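Local coordinates for protein CCMAN5 (Cellulosimicrobium cellulans, PDB 2XSG) that hydrolyses alpha-mannosidic bonds as a bacterial family 92 glycosidase, and probably uncaps phosphorylated mannose on yeast-made glycoproteins, at residues 177-191 / 202-216. Residues are numbered along the deposited sequence; the frame is centred on the assembly and turned at random.
Sequences VETRADGTVELSGQV and LYYTARTLQPATVQT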
ATOM      1  N   VAL A 177      -3.518 -33.190  11.450  1.00  6.86           N
ATOM      2  CA  VAL A 177      -3.478 -34.021  10.253  1.00  8.23           C
ATOM      3  C   VAL A 177      -4.692 -34.956  10.119  1.00  8.83           C
ATOM      4  O   VAL A 177      -5.094 -35.590  11.091  1.00  8.73           O
ATOM      5  CB  VAL A 177      -2.185 -34.892  10.238  1.00  8.01           C
ATOM      6  CG1 VAL A 177      -2.107 -35.713   8.979  1.00  8.69           C
ATOM      7  CG2 VAL A 177      -0.974 -34.010  10.345  1.00  8.74           C
ATOM      8  N   GLU A 178      -5.241 -35.055   8.904  1.00 10.10           N
ATOM      9  CA  GLU A 178      -6.317 -36.012   8.563  1.00 10.90           C
ATOM     10  C   GLU A 178      -5.935 -36.757   7.296  1.00 10.71           C
ATOM     11  O   GLU A 178      -5.578 -36.131   6.301  1.00 10.61           O
ATOM     12  CB  GLU A 178      -7.626 -35.274   8.260  1.00 11.62           C
ATOM     13  CG  GLU A 178      -8.477 -34.922   9.456  1.00 15.54           C
ATOM     14  CD  GLU A 178      -9.076 -36.163  10.085  1.00 21.94           C
ATOM     15  OE1 GLU A 178      -9.858 -36.865   9.387  1.00 24.70           O
ATOM     16  OE2 GLU A 178      -8.758 -36.441  11.269  1.00 23.09           O
ATOM     17  N   THR A 179      -6.029 -38.086   7.317  1.00 10.00           N
ATOM     18  CA  THR A 179      -5.866 -38.874   6.103  1.00  9.85           C
ATOM     19  C   THR A 179      -7.242 -39.396   5.702  1.00  9.81           C
ATOM     20  O   THR A 179      -7.914 -40.034   6.501  1.00 10.20           O
ATOM     21  CB  THR A 179      -4.880 -40.050   6.296  1.00  9.25           C
ATOM     22  OG1 THR A 179      -3.613 -39.541   6.717  1.00 10.26           O
ATOM     23  CG2 THR A 179      -4.711 -40.827   4.999  1.00  8.05           C
ATOM     24  N   ARG A 180      -7.658 -39.094   4.480  1.00  9.80           N
ATOM     25  CA  ARG A 180      -8.991 -39.461   4.000  1.00 10.39           C
ATOM     26  C   ARG A 180      -8.984 -40.828   3.345  1.00 10.39           C
ATOM     27  O   ARG A 180      -7.915 -41.420   3.171  1.00 11.01           O
ATOM     28  CB  ARG A 180      -9.517 -38.397   3.033  1.00  9.84           C
ATOM     29  CG  ARG A 180      -9.814 -37.068   3.695  1.00 11.19           C
ATOM     30  CD  ARG A 180      -8.567 -36.169   3.739  1.00  8.95           C
ATOM     31  NE  ARG A 180      -8.296 -35.595   2.427  1.00  9.90           N
ATOM     32  CZ  ARG A 180      -8.922 -34.526   1.943  1.00  8.82           C
ATOM     33  NH1 ARG A 180      -9.843 -33.906   2.673  1.00  6.54           N
ATOM     34  NH2 ARG A 180      -8.635 -34.082   0.727  1.00  8.21           N
ATOM     35  N   ALA A 181     -10.166 -41.311   2.959  1.00 11.13           N
ATOM     36  CA  ALA A 181     -10.332 -42.622   2.302  1.00 11.40           C
ATOM     37  C   ALA A 181      -9.471 -42.812   1.039  1.00 11.62           C
ATOM     38  O   ALA A 181      -8.912 -43.883   0.832  1.00 11.06           O
ATOM     39  CB  ALA A 181     -11.818 -42.891   1.986  1.00 12.05           C
ATOM     40  N   ASP A 182      -9.350 -41.769   0.212  1.00 11.39           N
ATOM     41  CA  ASP A 182      -8.543 -41.870  -1.002  1.00 11.35           C
ATOM     42  C   ASP A 182      -7.041 -41.726  -0.748  1.00 10.64           C
ATOM     43  O   ASP A 182      -6.243 -41.742  -1.686  1.00 10.78           O
ATOM     44  CB  ASP A 182      -8.999 -40.872  -2.076  1.00 11.72           C
ATOM     45  CG  ASP A 182      -8.786 -39.425  -1.670  1.00 12.45           C
ATOM     46  OD1 ASP A 182      -8.124 -39.150  -0.634  1.00 13.75           O
ATOM     47  OD2 ASP A 182      -9.288 -38.559  -2.404  1.00 11.68           O
ATOM     48  N   GLY A 183      -6.654 -41.566   0.512  1.00 10.14           N
ATOM     49  CA  GLY A 183      -5.230 -41.466   0.839  1.00  9.02           C
ATOM     50  C   GLY A 183      -4.642 -40.063   0.847  1.00  8.38           C
ATOM     51  O   GLY A 183      -3.477 -39.883   1.236  1.00  8.12           O
ATOM     52  N   THR A 184      -5.412 -39.070   0.398  1.00  7.79           N
ATOM     53  CA  THR A 184      -4.944 -37.665   0.464  1.00  6.71           C
ATOM     54  C   THR A 184      -4.962 -37.137   1.907  1.00  6.43           C
ATOM     55  O   THR A 184      -5.675 -37.671   2.764  1.00  6.26           O
ATOM     56  CB  THR A 184      -5.741 -36.691  -0.447  1.00  6.40           C
ATOM     57  OG1 THR A 184      -7.124 -36.673  -0.068  1.00  5.73           O
ATOM     58  CG2 THR A 184      -5.572 -37.045  -1.938  1.00  6.60           C
ATOM     59  N   VAL A 185      -4.157 -36.104   2.160  1.00  5.92           N
ATOM     60  CA  VAL A 185      -3.999 -35.533   3.494  1.00  5.35           C
ATOM     61  C   VAL A 185      -4.527 -34.106   3.527  1.00  5.19           C
ATOM     62  O   VAL A 185      -4.364 -33.352   2.578  1.00  3.93           O
ATOM     63  CB  VAL A 185      -2.531 -35.588   3.985  1.00  5.62           C
ATOM     64  CG1 VAL A 185      -2.374 -34.911   5.349  1.00  5.48           C
ATOM     65  CG2 VAL A 185      -2.068 -37.025   4.094  1.00  5.20           C
ATOM     66  N   GLU A 186      -5.209 -33.787   4.621  1.00  5.25           N
ATOM     67  CA  GLU A 186      -5.679 -32.442   4.906  1.00  5.35           C
ATOM     68  C   GLU A 186      -5.032 -32.018   6.226  1.00  4.41           C
ATOM     69  O   GLU A 186      -5.031 -32.797   7.200  1.00  4.30           O
ATOM     70  CB  GLU A 186      -7.210 -32.390   4.997  1.00  5.38           C
ATOM     71  CG  GLU A 186      -7.799 -30.968   5.061  1.00  7.78           C
ATOM     72  CD  GLU A 186      -8.126 -30.510   6.477  1.00 10.01           C
ATOM     73  OE1 GLU A 186      -8.028 -31.348   7.399  1.00 11.03           O
ATOM     74  OE2 GLU A 186      -8.483 -29.315   6.668  1.00  9.18           O
ATOM     75  N   LEU A 187      -4.430 -30.828   6.208  1.00  3.42           N
ATOM     76  CA  LEU A 187      -3.767 -30.208   7.352  1.00  3.46           C
ATOM     77  C   LEU A 187      -4.537 -28.948   7.712  1.00  2.95           C
ATOM     78  O   LEU A 187      -4.977 -28.222   6.823  1.00  3.18           O
ATOM     79  CB  LEU A 187      -2.336 -29.807   6.995  1.00  3.07           C
ATOM     80  CG  LEU A 187      -1.338 -30.839   6.459  1.00  6.46           C
ATOM     81  CD1 LEU A 187       0.020 -30.199   6.151  1.00  5.97           C
ATOM     82  CD2 LEU A 187      -1.172 -31.986   7.449  1.00  8.07           C
ATOM     83  N   SER A 188      -4.704 -28.680   9.002  1.00  2.81           N
ATOM     84  CA  SER A 188      -5.424 -27.475   9.409  1.00  2.87           C
ATOM     85  C   SER A 188      -5.024 -27.020  10.791  1.00  2.60           C
ATOM     86  O   SER A 188      -4.550 -27.826  11.611  1.00  2.37           O
ATOM     87  CB  SER A 188      -6.941 -27.719   9.381  1.00  2.38           C
ATOM     88  OG  SER A 188      -7.304 -28.640  10.396  1.00  4.19           O
ATOM     89  N   GLY A 189      -5.245 -25.729  11.047  1.00  2.32           N
ATOM     90  CA  GLY A 189      -4.915 -25.113  12.322  1.00  2.92           C
ATOM     91  C   GLY A 189      -4.880 -23.602  12.219  1.00  3.37           C
ATOM     92  O   GLY A 189      -5.568 -23.017  11.386  1.00  3.64           O
ATOM     93  N   GLN A 190      -4.063 -22.974  13.062  1.00  3.30           N
ATOM     94  CA  GLN A 190      -3.978 -21.521  13.107  1.00  2.71           C
ATOM     95  C   GLN A 190      -2.530 -21.080  13.149  1.00  3.25           C
ATOM     96  O   GLN A 190      -1.638 -21.829  13.590  1.00  3.00           O
ATOM     97  CB  GLN A 190      -4.728 -20.983  14.328  1.00  2.62           C
ATOM     98  CG  GLN A 190      -4.113 -21.376  15.688  1.00  3.37           C
ATOM     99  CD  GLN A 190      -3.042 -20.385  16.161  1.00  3.64           C
ATOM    100  OE1 GLN A 190      -2.948 -19.265  15.653  1.00  4.32           O
ATOM    101  NE2 GLN A 190      -2.237 -20.798  17.129  1.00  2.49           N
ATOM    102  N   VAL A 191      -2.297 -19.860  12.679  1.00  2.75           N
ATOM    103  CA  VAL A 191      -1.009 -19.223  12.831  1.00  2.84           C
ATOM    104  C   VAL A 191      -1.264 -17.848  13.422  1.00  2.99           C
ATOM    105  O   VAL A 191      -2.160 -17.135  12.976  1.00  3.42           O
ATOM    106  CB  VAL A 191      -0.211 -19.140  11.490  1.00  2.76           C
ATOM    107  CG1 VAL A 191       0.223 -20.525  11.033  1.00  2.21           C
ATOM    108  CG2 VAL A 191      -1.020 -18.463  10.395  1.00  2.00           C
ATOM    109  N   LEU A 202      -4.792 -16.169  11.738  1.00  2.19           N
ATOM    110  CA  LEU A 202      -5.462 -16.731  10.557  1.00  2.11           C
ATOM    111  C   LEU A 202      -5.568 -18.241  10.675  1.00  2.30           C
ATOM    112  O   LEU A 202      -4.640 -18.902  11.165  1.00  2.20           O
ATOM    113  CB  LEU A 202      -4.700 -16.367   9.282  1.00  2.74           C
ATOM    114  CG  LEU A 202      -4.841 -14.925   8.783  1.00  2.00           C
ATOM    115  CD1 LEU A 202      -3.862 -14.714   7.652  1.00  2.41           C
ATOM    116  CD2 LEU A 202      -6.294 -14.634   8.304  1.00  3.37           C
ATOM    117  N   TYR A 203      -6.711 -18.785  10.255  1.00  2.41           N
ATOM    118  CA  TYR A 203      -6.914 -20.234  10.208  1.00  2.45           C
ATOM    119  C   TYR A 203      -6.646 -20.735   8.801  1.00  2.79           C
ATOM    120  O   TYR A 203      -6.814 -19.992   7.824  1.00  2.94           O
ATOM    121  CB  TYR A 203      -8.328 -20.614  10.691  1.00  2.40           C
ATOM    122  CG  TYR A 203      -8.578 -20.129  12.093  1.00  2.00           C
ATOM    123  CD1 TYR A 203      -9.108 -18.862  12.320  1.00  3.38           C
ATOM    124  CD2 TYR A 203      -8.232 -20.906  13.194  1.00  2.98           C
ATOM    125  CE1 TYR A 203      -9.322 -18.380  13.597  1.00  2.00           C
ATOM    126  CE2 TYR A 203      -8.430 -20.423  14.513  1.00  3.00           C
ATOM    127  CZ  TYR A 203      -8.981 -19.161  14.694  1.00  3.87           C
ATOM    128  OH  TYR A 203      -9.207 -18.670  15.965  1.00  2.19           O
ATOM    129  N   TYR A 204      -6.194 -21.981   8.690  1.00  2.50           N
ATOM    130  CA  TYR A 204      -5.865 -22.520   7.370  1.00  2.82           C
ATOM    131  C   TYR A 204      -6.365 -23.965   7.201  1.00  2.70           C
ATOM    132  O   TYR A 204      -6.533 -24.688   8.168  1.00  2.11           O
ATOM    133  CB  TYR A 204      -4.342 -22.417   7.102  1.00  2.81           C
ATOM    134  CG  TYR A 204      -3.558 -23.375   7.969  1.00  4.05           C
ATOM    135  CD1 TYR A 204      -3.256 -24.659   7.515  1.00  4.87           C
ATOM    136  CD2 TYR A 204      -3.176 -23.021   9.271  1.00  5.59           C
ATOM    137  CE1 TYR A 204      -2.572 -25.556   8.315  1.00  4.85           C
ATOM    138  CE2 TYR A 204      -2.497 -23.923  10.092  1.00  3.40           C
ATOM    139  CZ  TYR A 204      -2.206 -25.186   9.604  1.00  6.32           C
ATOM    140  OH  TYR A 204      -1.535 -26.085  10.389  1.00  6.94           O
ATOM    141  N   THR A 205      -6.584 -24.365   5.948  1.00  3.03           N
ATOM    142  CA  THR A 205      -6.737 -25.763   5.572  1.00  2.58           C
ATOM    143  C   THR A 205      -5.889 -25.984   4.315  1.00  3.29           C
ATOM    144  O   THR A 205      -5.840 -25.119   3.446  1.00  3.05           O
ATOM    145  CB  THR A 205      -8.227 -26.149   5.308  1.00  2.37           C
ATOM    146  OG1 THR A 205      -8.305 -27.542   4.976  1.00  2.69           O
ATOM    147  CG2 THR A 205      -8.809 -25.337   4.142  1.00  2.00           C
ATOM    148  N   ALA A 206      -5.166 -27.102   4.261  1.00  3.68           N
ATOM    149  CA  ALA A 206      -4.332 -27.436   3.091  1.00  4.47           C
ATOM    150  C   ALA A 206      -4.536 -28.901   2.803  1.00  4.58           C
ATOM    151  O   ALA A 206      -4.332 -29.739   3.682  1.00  5.82           O
ATOM    152  CB  ALA A 206      -2.848 -27.145   3.372  1.00  4.35           C
ATOM    153  N   ARG A 207      -4.981 -29.222   1.597  1.00  4.78           N
ATOM    154  CA  ARG A 207      -5.132 -30.619   1.213  1.00  5.09           C
ATOM    155  C   ARG A 207      -4.177 -30.929   0.071  1.00  5.18           C
ATOM    156  O   ARG A 207      -3.905 -30.059  -0.759  1.00  5.05           O
ATOM    157  CB  ARG A 207      -6.572 -30.911   0.778  1.00  5.24           C
ATOM    158  CG  ARG A 207      -7.013 -30.157  -0.495  1.00  5.92           C
ATOM    159  CD  ARG A 207      -8.477 -30.445  -0.850  1.00  8.59           C
ATOM    160  NE  ARG A 207      -8.696 -30.210  -2.270  1.00 12.46           N
ATOM    161  CZ  ARG A 207      -9.878 -30.177  -2.874  1.00 14.37           C
ATOM    162  NH1 ARG A 207     -10.998 -30.354  -2.177  1.00 18.57           N
ATOM    163  NH2 ARG A 207      -9.945 -29.959  -4.176  1.00 11.97           N
ATOM    164  N   THR A 208      -3.663 -32.161   0.044  1.00  5.03           N
ATOM    165  CA  THR A 208      -2.927 -32.663  -1.112  1.00  4.88           C
ATOM    166  C   THR A 208      -3.967 -33.197  -2.092  1.00  5.08           C
ATOM    167  O   THR A 208      -5.125 -33.453  -1.714  1.00  4.26           O
ATOM    168  CB  THR A 208      -1.917 -33.784  -0.742  1.00  4.87           C
ATOM    169  OG1 THR A 208      -2.625 -34.956  -0.334  1.00  6.60           O
ATOM    170  CG2 THR A 208      -0.969 -33.341   0.390  1.00  5.08           C
ATOM    171  N   LEU A 209      -3.563 -33.331  -3.348  1.00  4.45           N
ATOM    172  CA  LEU A 209      -4.424 -33.891  -4.369  1.00  5.26           C
ATOM    173  C   LEU A 209      -3.984 -35.311  -4.738  1.00  5.37           C
ATOM    174  O   LEU A 209      -4.668 -35.993  -5.506  1.00  6.01           O
ATOM    175  CB  LEU A 209      -4.463 -32.975  -5.607  1.00  4.92           C
ATOM    176  CG  LEU A 209      -4.933 -31.541  -5.337  1.00  5.54           C
ATOM    177  CD1 LEU A 209      -4.761 -30.685  -6.581  1.00  5.71           C
ATOM    178  CD2 LEU A 209      -6.394 -31.507  -4.862  1.00  6.51           C
ATOM    179  N   GLN A 210      -2.848 -35.739  -4.186  1.00  5.28           N
ATOM    180  CA  GLN A 210      -2.327 -37.108  -4.341  1.00  6.01           C
ATOM    181  C   GLN A 210      -2.149 -37.738  -2.972  1.00  6.33           C
ATOM    182  O   GLN A 210      -2.115 -37.006  -1.967  1.00  6.83           O
ATOM    183  CB  GLN A 210      -0.995 -37.111  -5.114  1.00  5.86           C
ATOM    184  CG  GLN A 210      -1.147 -36.783  -6.593  1.00  5.07           C
ATOM    185  CD  GLN A 210      -1.391 -35.301  -6.838  1.00  7.03           C
ATOM    186  OE1 GLN A 210      -2.103 -34.917  -7.770  1.00  8.22           O
ATOM    187  NE2 GLN A 210      -0.803 -34.461  -5.998  1.00  4.78           N
ATOM    188  N   PRO A 211      -2.106 -39.092  -2.898  1.00  7.04           N
ATOM    189  CA  PRO A 211      -1.949 -39.729  -1.591  1.00  6.91           C
ATOM    190  C   PRO A 211      -0.592 -39.387  -0.975  1.00  7.63           C
ATOM    191  O   PRO A 211       0.420 -39.254  -1.690  1.00  6.93           O
ATOM    192  CB  PRO A 211      -2.029 -41.232  -1.904  1.00  7.44           C
ATOM    193  CG  PRO A 211      -2.782 -41.320  -3.188  1.00  7.91           C
ATOM    194  CD  PRO A 211      -2.441 -40.074  -3.957  1.00  6.74           C
ATOM    195  N   ALA A 212      -0.583 -39.232   0.343  1.00  7.09           N
ATOM    196  CA  ALA A 212       0.631 -38.849   1.051  1.00  7.18           C
ATOM    197  C   ALA A 212       0.608 -39.443   2.447  1.00  6.72           C
ATOM    198  O   ALA A 212      -0.463 -39.722   2.978  1.00  6.55           O
ATOM    199  CB  ALA A 212       0.753 -37.314   1.117  1.00  7.09           C
ATOM    200  N   THR A 213       1.789 -39.674   3.021  1.00  6.18           N
ATOM    201  CA  THR A 213       1.893 -39.965   4.441  1.00  5.83           C
ATOM    202  C   THR A 213       2.478 -38.716   5.095  1.00  5.84           C
ATOM    203  O   THR A 213       2.959 -37.817   4.410  1.00  5.83           O
ATOM    204  CB  THR A 213       2.770 -41.206   4.761  1.00  6.30           C
ATOM    205  OG1 THR A 213       4.076 -41.033   4.196  1.00  5.76           O
ATOM    206  CG2 THR A 213       2.113 -42.513   4.238  1.00  6.46           C
ATOM    207  N   VAL A 214       2.452 -38.658   6.414  1.00  5.28           N
ATOM    208  CA  VAL A 214       2.759 -37.395   7.080  1.00  5.43           C
ATOM    209  C   VAL A 214       3.344 -37.574   8.486  1.00  5.29           C
ATOM    210  O   VAL A 214       2.984 -38.501   9.224  1.00  5.37           O
ATOM    211  CB  VAL A 214       1.500 -36.462   7.058  1.00  5.36           C
ATOM    212  CG1 VAL A 214       0.308 -37.168   7.660  1.00  6.94           C
ATOM    213  CG2 VAL A 214       1.766 -35.086   7.709  1.00  4.93           C
ATOM    214  N   GLN A 215       4.295 -36.707   8.811  1.00  5.12           N
ATOM    215  CA  GLN A 215       4.858 -36.599  10.138  1.00  5.10           C
ATOM    216  C   GLN A 215       4.814 -35.139  10.554  1.00  5.42           C
ATOM    217  O   GLN A 215       4.834 -34.239   9.700  1.00  5.70           O
ATOM    218  CB  GLN A 215       6.293 -37.090  10.140  1.00  5.14           C
ATOM    219  CG  GLN A 215       6.396 -38.596   9.953  1.00  6.52           C
ATOM    220  CD  GLN A 215       7.799 -39.106  10.172  1.00  8.64           C
ATOM    221  OE1 GLN A 215       8.752 -38.656   9.529  1.00  8.28           O
ATOM    222  NE2 GLN A 215       7.937 -40.060  11.090  1.00  8.04           N
ATOM    223  N   THR A 216       4.747 -34.898  11.858  1.00  4.56           N
ATOM    224  CA  THR A 216       4.669 -33.530  12.357  1.00  4.16           C
ATOM    225  C   THR A 216       5.801 -33.267  13.312  1.00  3.30           C
ATOM    226  O   THR A 216       6.457 -34.203  13.758  1.00  3.33           O
ATOM    227  CB  THR A 216       3.349 -33.267  13.080  1.00  3.44           C
ATOM    228  OG1 THR A 216       3.260 -34.126  14.225  1.00  4.26           O
ATOM    229  CG2 THR A 216       2.162 -33.510  12.134  1.00  3.74           C
TER
HETATM  230  O   HOH W   1      -1.625 -40.490   5.400  1.00  2.00           O
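Leu187 and Ala206 form a hydrogen-bonded antiparallel pair, Leu187 N meeting Ala206 O at 2.8 Å, within a beta hairpin whose strand segments 185-191 and 202-208 run antiparallel, their directions 168° apart. The chain then leaves this sheet: Thr208 OG1 accepts from Val185 N (3.1 Å) and donates to Gln210 O, and Gly183 O receives Ala212 N as strand 212-216 passes into a second sheet. Between the layers Val185 CG2 reaches Ala212 CB at 4.1 Å, and Leu187 CD2 lies near Val214 CG2, part of the core between the two sheets of a beta sandwich. Gly189, having no side chain, lets the Tyr204 ring fold back over the neighbouring strand; with CG wedged between backbone N and carbonyl carbon (chi1 70°), one face covers Gly189 N, 3.3 Å above the ring plane and toward its rim. The Tyr204 hydroxyl hydrogen-bonds Ser174 O on strand 169-179, the hairpin's next neighbour. Replacing Tyr204 by alanine would probably uncover the Gly189 backbone and leave Ser174 O without this donor. On the other face of the sheet Glu186 crosses Thr205 at about a right angle, OE2 taking the hydroxyl OG1 at a very short 2.5 Å. That same oxygen makes a salt bridge to Arg263 of helix 259-270. The chemistry largely divides by face: mainly apolar side chains pack between the sheets, whereas opposite them a buried carboxylate, matched by hydroxyl and guanidinium, ties hairpin to helix.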